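Local structure of putative translational inhibitor protein (5V4D) at residues D72-T77 with D96-T101. The protein is of unknown function but belongs to the Rid (YjgF-like) family, and so may act as an enamine/imine deaminase. Residues are numbered along the deposited sequence; the frame is centred on the assembly and turned at random. Where two conformers were deposited one is given.
Sequences DKIVKT and DYFKGT. With CA (calcium ion), chain H.
In the beta-alpha-beta unit of strand 74-81, helix 87-98 and strand 105-110, Ile74 at the start of the first strand meets Phe98 of the segment 96-101. Ile74 CD1 lies at the edge of the Phe98 ring, in the plane of the ring, 3.7 Å from CZ. The two side chains are roughly perpendicular. Phe98 CG lies anti to its carbonyl carbon (chi1 -78°), which brings ring atoms CE1 and CZ against Ile74 CD1. Tyr97 CD2 covers one ring face near the outer atoms. Leu64 of helix 49-66 also packs on Ile74, as expected for the alpha-beta fold of this family, in which helices cover one face of the sheet. Phe98 to Thr101 form a type II beta turn, with Gly100 at positive phi. Phe98 O accepts two bonds from Thr101: N at 3.0 Å and OG1 at 2.8 Å, the latter on a lone pair in the carbonyl plane. This fixes the Thr101 hydroxyl. The Asp72 and Thr101 side chains run antiparallel alongside one another in the Asp72 conformer given, one of two, so this contact is doubtful. On the same helix as Tyr97, Asp96 OD1 binds calcium at 2.4 Å, together with Asp92 O.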
loop_
_atom_site.group_PDB
_atom_site.type_symbol
_atom_site.label_atom_id
_atom_site.label_comp_id
_atom_site.label_asym_id
_atom_site.label_seq_id
_atom_site.Cartn_x
_atom_site.Cartn_y
_atom_site.Cartn_z
ATOM N N ASP A 72 17.328 4.095 9.335
ATOM C CA ASP A 72 16.962 5.409 9.855
ATOM C C ASP A 72 16.184 6.244 8.843
ATOM O O ASP A 72 15.438 7.146 9.247
ATOM C CB ASP A 72 18.219 6.169 10.295
ATOM C CG ASP A 72 17.894 7.484 10.990
ATOM O OD1 ASP A 72 18.230 8.566 10.440
ATOM O OD2 ASP A 72 17.287 7.427 12.077
ATOM N N LYS A 73 16.331 5.953 7.549
ATOM C CA LYS A 73 15.694 6.712 6.476
ATOM C C LYS A 73 14.345 6.147 6.032
ATOM O O LYS A 73 13.713 6.741 5.143
ATOM C CB LYS A 73 16.603 6.769 5.241
ATOM C CG LYS A 73 17.946 7.445 5.496
ATOM C CD LYS A 73 17.744 8.792 6.109
ATOM C CE LYS A 73 19.096 9.470 6.315
ATOM N NZ LYS A 73 19.795 9.655 5.004
ATOM N N ILE A 74 13.864 5.057 6.639
ATOM C CA ILE A 74 12.571 4.500 6.249
ATOM C C ILE A 74 11.479 5.451 6.697
ATOM O O ILE A 74 11.465 5.912 7.841
ATOM C CB ILE A 74 12.383 3.086 6.817
ATOM C CG1 ILE A 74 13.355 2.149 6.076
ATOM C CG2 ILE A 74 10.901 2.593 6.600
ATOM C CD1 ILE A 74 13.378 0.687 6.653
ATOM N N VAL A 75 10.581 5.766 5.768
ATOM C CA VAL A 75 9.529 6.737 5.969
ATOM C C VAL A 75 8.211 6.065 6.331
ATOM O O VAL A 75 7.468 6.559 7.178
ATOM C CB VAL A 75 9.417 7.569 4.668
ATOM C CG1 VAL A 75 8.173 8.320 4.613
ATOM C CG2 VAL A 75 10.616 8.544 4.581
ATOM N N LYS A 76 7.905 4.934 5.700
ATOM C CA LYS A 76 6.590 4.310 5.794
ATOM C C LYS A 76 6.748 2.826 5.495
ATOM O O LYS A 76 7.529 2.465 4.610
ATOM C CB LYS A 76 5.625 4.967 4.785
ATOM C CG LYS A 76 4.282 4.217 4.521
ATOM C CD LYS A 76 3.401 4.250 5.774
ATOM C CE LYS A 76 1.912 3.794 5.488
ATOM N NZ LYS A 76 1.944 2.438 4.863
ATOM N N THR A 77 6.058 1.977 6.266
ATOM C CA THR A 77 6.047 0.542 6.041
ATOM C C THR A 77 4.602 0.054 6.046
ATOM O O THR A 77 3.709 0.725 6.584
ATOM C CB THR A 77 6.829 -0.252 7.109
ATOM O OG1 THR A 77 6.097 -0.215 8.352
ATOM C CG2 THR A 77 8.202 0.338 7.352
ATOM N N ASP A 96 12.818 -3.568 18.021
ATOM C CA ASP A 96 14.248 -3.759 18.219
ATOM C C ASP A 96 15.015 -3.235 17.021
ATOM O O ASP A 96 16.026 -2.531 17.166
ATOM C CB ASP A 96 14.579 -5.234 18.424
ATOM C CG ASP A 96 13.877 -5.877 19.631
ATOM O OD1 ASP A 96 13.285 -5.180 20.476
ATOM O OD2 ASP A 96 13.967 -7.138 19.677
ATOM N N TYR A 97 14.553 -3.591 15.828
ATOM C CA TYR A 97 15.236 -3.193 14.598
ATOM C C TYR A 97 15.255 -1.682 14.457
ATOM O O TYR A 97 16.272 -1.090 14.051
ATOM C CB TYR A 97 14.503 -3.821 13.394
ATOM C CG TYR A 97 15.114 -3.486 12.055
ATOM C CD1 TYR A 97 16.376 -3.988 11.699
ATOM C CD2 TYR A 97 14.430 -2.671 11.145
ATOM C CE1 TYR A 97 16.945 -3.678 10.456
ATOM C CE2 TYR A 97 14.966 -2.374 9.912
ATOM C CZ TYR A 97 16.234 -2.877 9.570
ATOM O OH TYR A 97 16.774 -2.540 8.340
ATOM N N PHE A 98 14.145 -1.028 14.808
ATOM C CA PHE A 98 14.047 0.415 14.604
ATOM C C PHE A 98 14.431 1.239 15.832
ATOM O O PHE A 98 14.358 2.469 15.776
ATOM C CB PHE A 98 12.620 0.783 14.157
ATOM C CG PHE A 98 12.369 0.485 12.710
ATOM C CD1 PHE A 98 12.978 1.265 11.728
ATOM C CD2 PHE A 98 11.557 -0.558 12.328
ATOM C CE1 PHE A 98 12.777 1.004 10.358
ATOM C CE2 PHE A 98 11.345 -0.862 10.986
ATOM C CZ PHE A 98 11.938 -0.056 9.982
ATOM N N LYS A 99 14.883 0.609 16.917
ATOM C CA LYS A 99 15.196 1.359 18.132
ATOM C C LYS A 99 16.200 2.477 17.844
ATOM O O LYS A 99 17.171 2.286 17.098
ATOM C CB LYS A 99 15.745 0.419 19.206
ATOM C CG LYS A 99 16.027 1.156 20.527
ATOM C CD LYS A 99 16.375 0.251 21.692
ATOM C CE LYS A 99 16.521 1.088 22.981
ATOM N NZ LYS A 99 16.519 0.276 24.231
ATOM N N GLY A 100 15.926 3.653 18.397
ATOM C CA GLY A 100 16.807 4.800 18.254
ATOM C C GLY A 100 16.581 5.618 17.005
ATOM O O GLY A 100 17.234 6.655 16.838
ATOM N N THR A 101 15.708 5.181 16.113
ATOM C CA THR A 101 15.329 5.955 14.942
ATOM C C THR A 101 13.969 6.569 15.182
ATOM O O THR A 101 13.243 6.157 16.090
ATOM C CB THR A 101 15.277 5.092 13.666
ATOM O OG1 THR A 101 14.086 4.291 13.663
ATOM C CG2 THR A 101 16.536 4.197 13.568
HETATM CA CA CA H . 11.496 -5.882 21.866
HETATM O O HOH W 1 12.260 -8.115 21.482
#